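Local coordinates for digeranylgeranylglycerophospholipid reductase (Sulfolobus acidocaldarius, PDB 4OPC), which reduces the double bonds of the geranylgeranyl chains of archaeal membrane lipid precursors, using FAD as its cofactor, at residues 123-136 / 162-174. Residues are numbered along the deposited sequence; the frame is centred on the assembly and turned at random.
Sequences AMKPIFEDGYVKGA and RSFRSKLPPELPI. With FDA (dihydroflavine-adenine dinucleotide), chain B.
Pro126 CG sits over one face of the Phe164 ring, 3.8 Å from its centroid and 16° off the ring normal, the geometry of a CH-pi contact. Phe164 has its CG anti to its own backbone N (chi1 -176°), which carries the ring against residues 123-136, where Phe164 CE1 lies 3.6 Å from Ala136 CB and Gly135 O meets the ring edge in its plane. A second CH-pi contact has Pro169 CD over a face of Phe128, 4.2 Å from the ring centroid, while Leu172 CD1 comes within 3.7 Å of Phe128 CZ. Between the two rings, Leu168 forks: CD2 packs on Pro126 CB and CD1 on Val133 CG2. Cutting the Phe164 side chain back to an alanine is likely to open a gap beside Pro126, Ala136 and Ala123, which would lose the surface they pack on. Residues 123-136 form a hairpin that joins strands 121-129 and 132-140 through a type I' turn from Glu129 to Tyr132; the loop 162-174 follows strand 153-156 of the Rossmann-type FAD domain. Polar contacts gather at the cofactor end. The extended Lys167 chain carries NZ to Met124 O at 2.8 Å, and one water accepts from NZ while donating to Ala123 O and Ser163 O. Both segments grip the adenine: Ala123 N donates to FDA N1A and Ala123 O accepts from FDA N6A, both at 3.0 Å with N-H...acceptor angles of 160°, and Ser163 OG donates to FDA N7A at 2.8 Å.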
ATOM      1  N   ALA A 123       6.513 -16.451  12.851  1.00 12.81           N
ATOM      2  CA  ALA A 123       5.988 -17.630  12.176  1.00 14.06           C
ATOM      3  C   ALA A 123       7.070 -18.122  11.223  1.00 14.51           C
ATOM      4  O   ALA A 123       7.409 -17.452  10.244  1.00 16.60           O
ATOM      5  CB  ALA A 123       4.690 -17.315  11.448  1.00 13.72           C
ATOM      6  N   MET A 124       7.635 -19.282  11.537  1.00 14.80           N
ATOM      7  CA  MET A 124       8.794 -19.804  10.842  1.00 17.11           C
ATOM      8  C   MET A 124       8.434 -20.626   9.630  1.00 18.11           C
ATOM      9  O   MET A 124       9.136 -20.591   8.627  1.00 17.70           O
ATOM     10  CB  MET A 124       9.635 -20.653  11.789  1.00 20.41           C
ATOM     11  CG  MET A 124      10.396 -19.822  12.809  1.00 22.14           C
ATOM     12  SD  MET A 124      11.556 -18.659  12.021  1.00 35.34           S
ATOM     13  CE  MET A 124      12.416 -17.968  13.438  1.00 28.66           C
ATOM     14  N   LYS A 125       7.361 -21.398   9.718  1.00 14.88           N
ATOM     15  CA  LYS A 125       6.946 -22.160   8.550  1.00 19.18           C
ATOM     16  C   LYS A 125       5.476 -22.523   8.617  1.00 17.27           C
ATOM     17  O   LYS A 125       4.905 -22.654   9.700  1.00 16.87           O
ATOM     18  CB  LYS A 125       7.807 -23.405   8.353  1.00 28.68           C
ATOM     19  CG  LYS A 125       7.575 -24.482   9.359  1.00 22.87           C
ATOM     20  CD  LYS A 125       8.438 -25.701   9.048  1.00 30.81           C
ATOM     21  CE  LYS A 125       8.430 -26.687  10.202  1.00 32.75           C
ATOM     22  NZ  LYS A 125       9.204 -27.930   9.894  1.00 34.84           N
ATOM     23  N   PRO A 126       4.846 -22.665   7.449  1.00 16.27           N
ATOM     24  CA  PRO A 126       3.444 -23.085   7.409  1.00 14.33           C
ATOM     25  C   PRO A 126       3.259 -24.534   7.818  1.00 16.05           C
ATOM     26  O   PRO A 126       4.139 -25.378   7.622  1.00 17.20           O
ATOM     27  CB  PRO A 126       3.071 -22.948   5.926  1.00 14.89           C
ATOM     28  CG  PRO A 126       4.081 -21.999   5.370  1.00 16.93           C
ATOM     29  CD  PRO A 126       5.344 -22.278   6.117  1.00 17.20           C
ATOM     30  N   ILE A 127       2.106 -24.812   8.413  1.00 15.05           N
ATOM     31  CA  ILE A 127       1.609 -26.176   8.462  1.00 16.43           C
ATOM     32  C   ILE A 127       0.732 -26.294   7.227  1.00 16.64           C
ATOM     33  O   ILE A 127      -0.230 -25.542   7.073  1.00 15.33           O
ATOM     34  CB  ILE A 127       0.770 -26.452   9.721  1.00 16.43           C
ATOM     35  CG1 ILE A 127       1.595 -26.170  10.979  1.00 18.73           C
ATOM     36  CG2 ILE A 127       0.255 -27.898   9.717  1.00 16.36           C
ATOM     37  CD1 ILE A 127       0.769 -26.166  12.232  1.00 27.43           C
ATOM     38  N   PHE A 128       1.091 -27.200   6.323  1.00 17.23           N
ATOM     39  CA  PHE A 128       0.370 -27.336   5.065  1.00 16.78           C
ATOM     40  C   PHE A 128       0.101 -28.806   4.827  1.00 17.37           C
ATOM     41  O   PHE A 128       1.031 -29.606   4.720  1.00 21.88           O
ATOM     42  CB  PHE A 128       1.184 -26.760   3.910  1.00 16.77           C
ATOM     43  CG  PHE A 128       0.442 -26.731   2.606  1.00 17.14           C
ATOM     44  CD1 PHE A 128      -0.525 -25.768   2.367  1.00 17.20           C
ATOM     45  CD2 PHE A 128       0.706 -27.667   1.623  1.00 21.07           C
ATOM     46  CE1 PHE A 128      -1.225 -25.742   1.170  1.00 20.46           C
ATOM     47  CE2 PHE A 128       0.011 -27.641   0.418  1.00 23.49           C
ATOM     48  CZ  PHE A 128      -0.952 -26.677   0.199  1.00 18.65           C
ATOM     49  N   GLU A 129      -1.172 -29.177   4.778  1.00 15.44           N
ATOM     50  CA  GLU A 129      -1.523 -30.581   4.676  1.00 18.34           C
ATOM     51  C   GLU A 129      -2.805 -30.737   3.872  1.00 19.23           C
ATOM     52  O   GLU A 129      -3.733 -29.936   4.001  1.00 17.41           O
ATOM     53  CB  GLU A 129      -1.614 -31.200   6.079  1.00 23.63           C
ATOM     54  CG  GLU A 129      -2.967 -31.707   6.517  1.00 54.44           C
ATOM     55  CD  GLU A 129      -3.024 -31.954   8.018  1.00 62.97           C
ATOM     56  OE1 GLU A 129      -2.071 -31.553   8.725  1.00 51.52           O
ATOM     57  OE2 GLU A 129      -4.020 -32.542   8.491  1.00 49.32           O
ATOM     58  N   ASP A 130      -2.827 -31.748   3.013  1.00 17.91           N
ATOM     59  CA  ASP A 130      -3.985 -32.024   2.161  1.00 19.30           C
ATOM     60  C   ASP A 130      -4.479 -30.773   1.426  1.00 17.17           C
ATOM     61  O   ASP A 130      -5.681 -30.550   1.289  1.00 20.40           O
ATOM     62  CB  ASP A 130      -5.113 -32.656   2.979  1.00 22.92           C
ATOM     63  CG  ASP A 130      -4.717 -33.988   3.576  1.00 27.97           C
ATOM     64  OD1 ASP A 130      -3.887 -34.690   2.963  1.00 25.88           O
ATOM     65  OD2 ASP A 130      -5.234 -34.336   4.656  1.00 34.83           O
ATOM     66  N   GLY A 131      -3.539 -29.952   0.959  1.00 17.13           N
ATOM     67  CA  GLY A 131      -3.870 -28.795   0.150  1.00 17.33           C
ATOM     68  C   GLY A 131      -4.291 -27.557   0.920  1.00 16.64           C
ATOM     69  O   GLY A 131      -4.623 -26.544   0.317  1.00 16.87           O
ATOM     70  N   TYR A 132      -4.281 -27.634   2.249  1.00 14.51           N
ATOM     71  CA  TYR A 132      -4.729 -26.523   3.082  1.00 13.27           C
ATOM     72  C   TYR A 132      -3.633 -25.990   3.968  1.00 13.74           C
ATOM     73  O   TYR A 132      -2.844 -26.751   4.539  1.00 15.08           O
ATOM     74  CB  TYR A 132      -5.850 -26.979   4.017  1.00 14.05           C
ATOM     75  CG  TYR A 132      -7.228 -26.942   3.426  1.00 15.47           C
ATOM     76  CD1 TYR A 132      -7.601 -27.834   2.434  1.00 16.82           C
ATOM     77  CD2 TYR A 132      -8.170 -26.021   3.877  1.00 16.81           C
ATOM     78  CE1 TYR A 132      -8.877 -27.805   1.892  1.00 19.46           C
ATOM     79  CE2 TYR A 132      -9.439 -25.985   3.347  1.00 16.51           C
ATOM     80  CZ  TYR A 132      -9.793 -26.881   2.356  1.00 17.49           C
ATOM     81  OH  TYR A 132     -11.063 -26.869   1.819  1.00 20.85           O
ATOM     82  N   VAL A 133      -3.603 -24.677   4.125  1.00 13.01           N
ATOM     83  CA  VAL A 133      -2.862 -24.096   5.234  1.00 12.84           C
ATOM     84  C   VAL A 133      -3.645 -24.409   6.500  1.00 15.03           C
ATOM     85  O   VAL A 133      -4.863 -24.180   6.563  1.00 14.73           O
ATOM     86  CB  VAL A 133      -2.728 -22.581   5.078  1.00 10.86           C
ATOM     87  CG1 VAL A 133      -2.112 -21.973   6.345  1.00 13.78           C
ATOM     88  CG2 VAL A 133      -1.888 -22.250   3.843  1.00 13.09           C
ATOM     89  N   LYS A 134      -2.956 -24.955   7.501  1.00 14.63           N
ATOM     90  CA  LYS A 134      -3.622 -25.393   8.728  1.00 15.80           C
ATOM     91  C   LYS A 134      -3.062 -24.737   9.984  1.00 13.09           C
ATOM     92  O   LYS A 134      -3.458 -25.085  11.093  1.00 15.21           O
ATOM     93  CB  LYS A 134      -3.578 -26.922   8.843  1.00 18.70           C
ATOM     94  CG  LYS A 134      -4.371 -27.615   7.733  1.00 20.27           C
ATOM     95  CD  LYS A 134      -4.859 -28.974   8.168  1.00 27.72           C
ATOM     96  CE  LYS A 134      -5.769 -29.601   7.122  1.00 28.64           C
ATOM     97  NZ  LYS A 134      -6.192 -30.972   7.538  1.00 37.82           N
ATOM     98  N   GLY A 135      -2.152 -23.791   9.804  1.00 13.38           N
ATOM     99  CA  GLY A 135      -1.535 -23.094  10.921  1.00 14.91           C
ATOM    100  C   GLY A 135      -0.069 -22.826  10.662  1.00 14.07           C
ATOM    101  O   GLY A 135       0.348 -22.682   9.506  1.00 13.39           O
ATOM    102  N   ALA A 136       0.723 -22.744  11.730  1.00 14.59           N
ATOM    103  CA  ALA A 136       2.123 -22.360  11.600  1.00 14.01           C
ATOM    104  C   ALA A 136       2.952 -22.907  12.742  1.00 14.12           C
ATOM    105  O   ALA A 136       2.450 -23.121  13.845  1.00 15.88           O
ATOM    106  CB  ALA A 136       2.247 -20.865  11.578  1.00 13.67           C
ATOM    107  N   ARG A 162       6.665 -10.957   2.916  1.00 11.17           N
ATOM    108  CA  ARG A 162       5.896 -12.112   2.422  1.00 12.18           C
ATOM    109  C   ARG A 162       6.481 -13.400   2.971  1.00 12.10           C
ATOM    110  O   ARG A 162       6.610 -14.395   2.271  1.00 13.89           O
ATOM    111  CB  ARG A 162       5.871 -12.134   0.893  1.00 12.95           C
ATOM    112  CG  ARG A 162       5.191 -10.917   0.323  1.00 12.50           C
ATOM    113  CD  ARG A 162       5.554 -10.732  -1.122  1.00 13.07           C
ATOM    114  NE  ARG A 162       6.834 -10.047  -1.266  1.00 14.26           N
ATOM    115  CZ  ARG A 162       7.674 -10.218  -2.280  1.00 14.03           C
ATOM    116  NH1 ARG A 162       7.412 -11.106  -3.234  1.00 15.03           N
ATOM    117  NH2 ARG A 162       8.791  -9.514  -2.319  1.00 15.09           N
ATOM    118  N   SER A 163       6.838 -13.368   4.250  1.00 10.82           N
ATOM    119  CA  SER A 163       7.734 -14.373   4.804  1.00 11.77           C
ATOM    120  C   SER A 163       7.078 -15.701   5.170  1.00 14.57           C
ATOM    121  O   SER A 163       7.771 -16.657   5.538  1.00 16.73           O
ATOM    122  CB  SER A 163       8.426 -13.796   6.030  1.00 14.25           C
ATOM    123  OG  SER A 163       7.465 -13.503   7.031  1.00 13.22           O
ATOM    124  N   PHE A 164       5.758 -15.757   5.099  1.00 12.22           N
ATOM    125  CA  PHE A 164       5.043 -17.002   5.341  1.00 12.61           C
ATOM    126  C   PHE A 164       4.542 -17.604   4.034  1.00 13.34           C
ATOM    127  O   PHE A 164       4.850 -18.755   3.714  1.00 13.03           O
ATOM    128  CB  PHE A 164       3.896 -16.733   6.318  1.00 13.98           C
ATOM    129  CG  PHE A 164       3.118 -17.952   6.727  1.00 12.86           C
ATOM    130  CD1 PHE A 164       3.553 -18.739   7.781  1.00 13.36           C
ATOM    131  CD2 PHE A 164       1.933 -18.281   6.096  1.00 16.08           C
ATOM    132  CE1 PHE A 164       2.816 -19.838   8.188  1.00 14.32           C
ATOM    133  CE2 PHE A 164       1.203 -19.388   6.504  1.00 15.77           C
ATOM    134  CZ  PHE A 164       1.652 -20.160   7.549  1.00 14.69           C
ATOM    135  N   ARG A 165       3.799 -16.824   3.252  1.00 12.21           N
ATOM    136  CA  ARG A 165       3.247 -17.352   2.004  1.00 12.04           C
ATOM    137  C   ARG A 165       4.323 -17.764   1.002  1.00 13.96           C
ATOM    138  O   ARG A 165       4.089 -18.658   0.176  1.00 15.52           O
ATOM    139  CB  ARG A 165       2.238 -16.388   1.373  1.00 12.80           C
ATOM    140  CG  ARG A 165       2.819 -15.090   0.821  1.00 11.59           C
ATOM    141  CD  ARG A 165       1.676 -14.207   0.331  1.00 11.23           C
ATOM    142  NE  ARG A 165       2.106 -13.023  -0.413  1.00 10.95           N
ATOM    143  CZ  ARG A 165       2.418 -13.017  -1.704  1.00 11.68           C
ATOM    144  NH1 ARG A 165       2.356 -14.138  -2.414  1.00 12.17           N
ATOM    145  NH2 ARG A 165       2.802 -11.885  -2.285  1.00 12.24           N
ATOM    146  N   SER A 166       5.501 -17.146   1.072  1.00 13.73           N
ATOM    147  CA  SER A 166       6.579 -17.508   0.152  0.57 14.74           C
ATOM    148  C   SER A 166       7.126 -18.900   0.437  1.00 17.79           C
ATOM    149  O   SER A 166       7.898 -19.436  -0.356  1.00 19.11           O
ATOM    150  CB  SER A 166       7.718 -16.499   0.208  0.57 16.31           C
ATOM    151  OG  SER A 166       8.314 -16.479   1.492  0.57 17.72           O
ATOM    152  N   LYS A 167       6.724 -19.487   1.565  1.00 16.37           N
ATOM    153  CA  LYS A 167       7.197 -20.816   1.955  1.00 15.76           C
ATOM    154  C   LYS A 167       6.207 -21.913   1.603  1.00 15.23           C
ATOM    155  O   LYS A 167       6.443 -23.086   1.908  1.00 20.22           O
ATOM    156  CB  LYS A 167       7.540 -20.837   3.447  1.00 15.31           C
ATOM    157  CG  LYS A 167       8.719 -19.925   3.770  1.00 16.20           C
ATOM    158  CD  LYS A 167       9.137 -19.989   5.225  1.00 17.42           C
ATOM    159  CE  LYS A 167      10.261 -19.006   5.493  1.00 19.42           C
ATOM    160  NZ  LYS A 167      10.819 -19.156   6.872  1.00 27.72           N
ATOM    161  N   LEU A 168       5.107 -21.536   0.958  1.00 15.41           N
ATOM    162  CA  LEU A 168       4.121 -22.506   0.500  1.00 15.92           C
ATOM    163  C   LEU A 168       4.526 -23.046  -0.882  1.00 18.32           C
ATOM    164  O   LEU A 168       5.392 -22.466  -1.542  1.00 18.92           O
ATOM    165  CB  LEU A 168       2.743 -21.841   0.453  1.00 15.54           C
ATOM    166  CG  LEU A 168       2.178 -21.476   1.822  1.00 15.46           C
ATOM    167  CD1 LEU A 168       0.949 -20.587   1.674  1.00 17.67           C
ATOM    168  CD2 LEU A 168       1.840 -22.745   2.588  1.00 16.59           C
ATOM    169  N   PRO A 169       3.918 -24.164  -1.317  1.00 19.21           N
ATOM    170  CA  PRO A 169       4.276 -24.746  -2.617  1.00 19.04           C
ATOM    171  C   PRO A 169       4.114 -23.738  -3.742  1.00 20.36           C
ATOM    172  O   PRO A 169       3.083 -23.068  -3.810  1.00 19.64           O
ATOM    173  CB  PRO A 169       3.271 -25.885  -2.766  1.00 19.70           C
ATOM    174  CG  PRO A 169       3.008 -26.308  -1.360  1.00 19.42           C
ATOM    175  CD  PRO A 169       3.010 -25.040  -0.557  1.00 18.47           C
ATOM    176  N   PRO A 170       5.127 -23.618  -4.618  1.00 21.30           N
ATOM    177  CA  PRO A 170       5.165 -22.527  -5.599  1.00 24.59           C
ATOM    178  C   PRO A 170       4.058 -22.582  -6.650  1.00 19.66           C
ATOM    179  O   PRO A 170       3.767 -21.558  -7.263  1.00 25.05           O
ATOM    180  CB  PRO A 170       6.543 -22.689  -6.253  1.00 30.27           C
ATOM    181  CG  PRO A 170       6.902 -24.111  -6.034  1.00 28.23           C
ATOM    182  CD  PRO A 170       6.322 -24.474  -4.696  1.00 27.28           C
ATOM    183  N   GLU A 171       3.442 -23.743  -6.844  1.00 22.39           N
ATOM    184  CA  GLU A 171       2.369 -23.861  -7.825  1.00 26.91           C
ATOM    185  C   GLU A 171       1.071 -23.166  -7.384  1.00 27.00           C
ATOM    186  O   GLU A 171       0.196 -22.911  -8.210  1.00 31.07           O
ATOM    187  CB  GLU A 171       2.103 -25.330  -8.179  1.00 30.97           C
ATOM    188  CG  GLU A 171       1.492 -26.163  -7.067  1.00 29.00           C
ATOM    189  CD  GLU A 171       2.531 -26.811  -6.166  1.00 40.50           C
ATOM    190  OE1 GLU A 171       3.703 -26.374  -6.178  1.00 35.02           O
ATOM    191  OE2 GLU A 171       2.170 -27.766  -5.444  1.00 48.58           O
ATOM    192  N   LEU A 172       0.954 -22.847  -6.095  1.00 21.69           N
ATOM    193  CA  LEU A 172      -0.257 -22.218  -5.579  1.00 21.39           C
ATOM    194  C   LEU A 172      -0.293 -20.730  -5.906  1.00 18.73           C
ATOM    195  O   LEU A 172       0.709 -20.038  -5.761  1.00 18.36           O
ATOM    196  CB  LEU A 172      -0.359 -22.396  -4.070  1.00 20.10           C
ATOM    197  CG  LEU A 172      -0.261 -23.829  -3.566  1.00 23.47           C
ATOM    198  CD1 LEU A 172      -0.488 -23.819  -2.079  1.00 21.79           C
ATOM    199  CD2 LEU A 172      -1.276 -24.717  -4.281  1.00 26.60           C
ATOM    200  N   PRO A 173      -1.460 -20.222  -6.323  1.00 18.15           N
ATOM    201  CA  PRO A 173      -1.552 -18.806  -6.713  1.00 17.72           C
ATOM    202  C   PRO A 173      -1.259 -17.844  -5.565  1.00 16.06           C
ATOM    203  O   PRO A 173      -0.874 -16.693  -5.786  1.00 14.95           O
ATOM    204  CB  PRO A 173      -3.009 -18.660  -7.168  1.00 19.79           C
ATOM    205  CG  PRO A 173      -3.450 -20.040  -7.509  1.00 31.86           C
ATOM    206  CD  PRO A 173      -2.711 -20.954  -6.580  1.00 20.94           C
ATOM    207  N   ILE A 174      -1.424 -18.323  -4.338  1.00 13.29           N
ATOM    208  CA  ILE A 174      -1.208 -17.508  -3.159  1.00 15.56           C
ATOM    209  C   ILE A 174       0.284 -17.223  -2.913  1.00 14.69           C
ATOM    210  O   ILE A 174       0.638 -16.423  -2.038  1.00 14.17           O
ATOM    211  CB  ILE A 174      -1.863 -18.197  -1.920  1.00 15.16           C
ATOM    212  CG1 ILE A 174      -2.311 -17.150  -0.904  1.00 16.13           C
ATOM    213  CG2 ILE A 174      -0.956 -19.276  -1.331  1.00 16.12           C
ATOM    214  CD1 ILE A 174      -3.457 -16.304  -1.402  1.00 15.06           C
TER
HETATM  215  PA  FDA B 501       4.136  -3.811   7.706  1.00 11.70           P
HETATM  216  O1A FDA B 501       5.428  -4.053   7.028  1.00 12.00           O
HETATM  217  O2A FDA B 501       3.908  -2.434   8.317  1.00 12.71           O
HETATM  218  O5B FDA B 501       3.951  -4.880   8.860  1.00 11.03           O
HETATM  219  C5B FDA B 501       4.341  -6.253   8.657  1.00 11.04           C
HETATM  220  C4B FDA B 501       4.603  -6.849  10.015  1.00 11.70           C
HETATM  221  O4B FDA B 501       4.807  -8.270   9.882  1.00 11.74           O
HETATM  222  C3B FDA B 501       5.835  -6.296  10.740  1.00 12.68           C
HETATM  223  O3B FDA B 501       5.475  -5.714  11.991  1.00 12.98           O
HETATM  224  C2B FDA B 501       6.778  -7.510  10.844  1.00 12.65           C
HETATM  225  O2B FDA B 501       7.543  -7.507  12.038  1.00 13.64           O
HETATM  226  C1B FDA B 501       5.795  -8.670  10.810  1.00 11.82           C
HETATM  227  N9A FDA B 501       6.298  -9.953  10.333  1.00 11.73           N
HETATM  228  C8A FDA B 501       6.847 -10.225   9.104  1.00 11.96           C
HETATM  229  N7A FDA B 501       7.137 -11.493   8.918  1.00 11.86           N
HETATM  230  C5A FDA B 501       6.740 -12.096  10.103  1.00 11.31           C
HETATM  231  C6A FDA B 501       6.730 -13.440  10.523  1.00 11.73           C
HETATM  232  N6A FDA B 501       7.099 -14.463   9.750  1.00 13.27           N
HETATM  233  N1A FDA B 501       6.219 -13.709  11.741  1.00 11.89           N
HETATM  234  C2A FDA B 501       5.809 -12.692  12.506  1.00 12.57           C
HETATM  235  N3A FDA B 501       5.732 -11.394  12.204  1.00 12.19           N
HETATM  236  C4A FDA B 501       6.191 -11.166  10.968  1.00 11.53           C
HETATM  237  N1  FDA B 501       1.586   4.509   3.116  1.00 10.95           N
HETATM  238  C2  FDA B 501       0.689   5.477   3.493  1.00 11.33           C
HETATM  239  O2  FDA B 501      -0.505   5.226   3.622  1.00 11.95           O
HETATM  240  N3  FDA B 501       1.190   6.726   3.751  1.00 11.51           N
HETATM  241  C4  FDA B 501       2.486   7.159   3.567  1.00 11.85           C
HETATM  242  O4  FDA B 501       2.820   8.272   3.968  1.00 12.91           O
HETATM  243  C4X FDA B 501       3.355   6.141   3.117  1.00 11.30           C
HETATM  244  N5  FDA B 501       4.674   6.437   2.932  1.00 11.23           N
HETATM  245  C5X FDA B 501       5.604   5.423   2.823  1.00 10.87           C
HETATM  246  C6  FDA B 501       6.961   5.698   2.914  1.00 11.82           C
HETATM  247  C7  FDA B 501       7.911   4.688   2.899  1.00 11.46           C
HETATM  248  C7M FDA B 501       9.359   5.032   3.132  1.00 12.64           C
HETATM  249  C8  FDA B 501       7.497   3.356   2.740  1.00 11.22           C
HETATM  250  C8M FDA B 501       8.502   2.229   2.791  1.00 13.20           C
HETATM  251  C9  FDA B 501       6.134   3.075   2.628  1.00 10.98           C
HETATM  252  C9A FDA B 501       5.184   4.088   2.689  1.00 10.94           C
HETATM  253  N10 FDA B 501       3.794   3.836   2.621  1.00 10.59           N
HETATM  254  C10 FDA B 501       2.908   4.837   2.953  1.00 11.36           C
HETATM  255  C1' FDA B 501       3.263   2.454   2.522  1.00 10.80           C
HETATM  256  C2' FDA B 501       2.856   1.926   3.910  1.00 11.01           C
HETATM  257  O2' FDA B 501       3.869   2.217   4.877  1.00 11.03           O
HETATM  258  C3' FDA B 501       2.649   0.410   3.865  1.00 11.05           C
HETATM  259  O3' FDA B 501       1.836   0.106   2.739  1.00 10.86           O
HETATM  260  C4' FDA B 501       1.945  -0.193   5.089  1.00 11.09           C
HETATM  261  O4' FDA B 501       2.528   0.263   6.308  1.00 11.32           O
HETATM  262  C5' FDA B 501       1.958  -1.703   5.039  1.00 10.85           C
HETATM  263  O5' FDA B 501       1.385  -2.239   6.249  1.00 10.69           O
HETATM  264  P   FDA B 501       1.437  -3.806   6.518  1.00 10.86           P
HETATM  265  O1P FDA B 501       0.761  -4.031   7.807  1.00 10.79           O
HETATM  266  O2P FDA B 501       0.956  -4.597   5.310  1.00 10.79           O
HETATM  267  O3P FDA B 501       2.996  -4.153   6.620  1.00 10.86           O
HETATM  268  O   HOH W   1       9.081 -16.902   8.114  1.00 23.66           O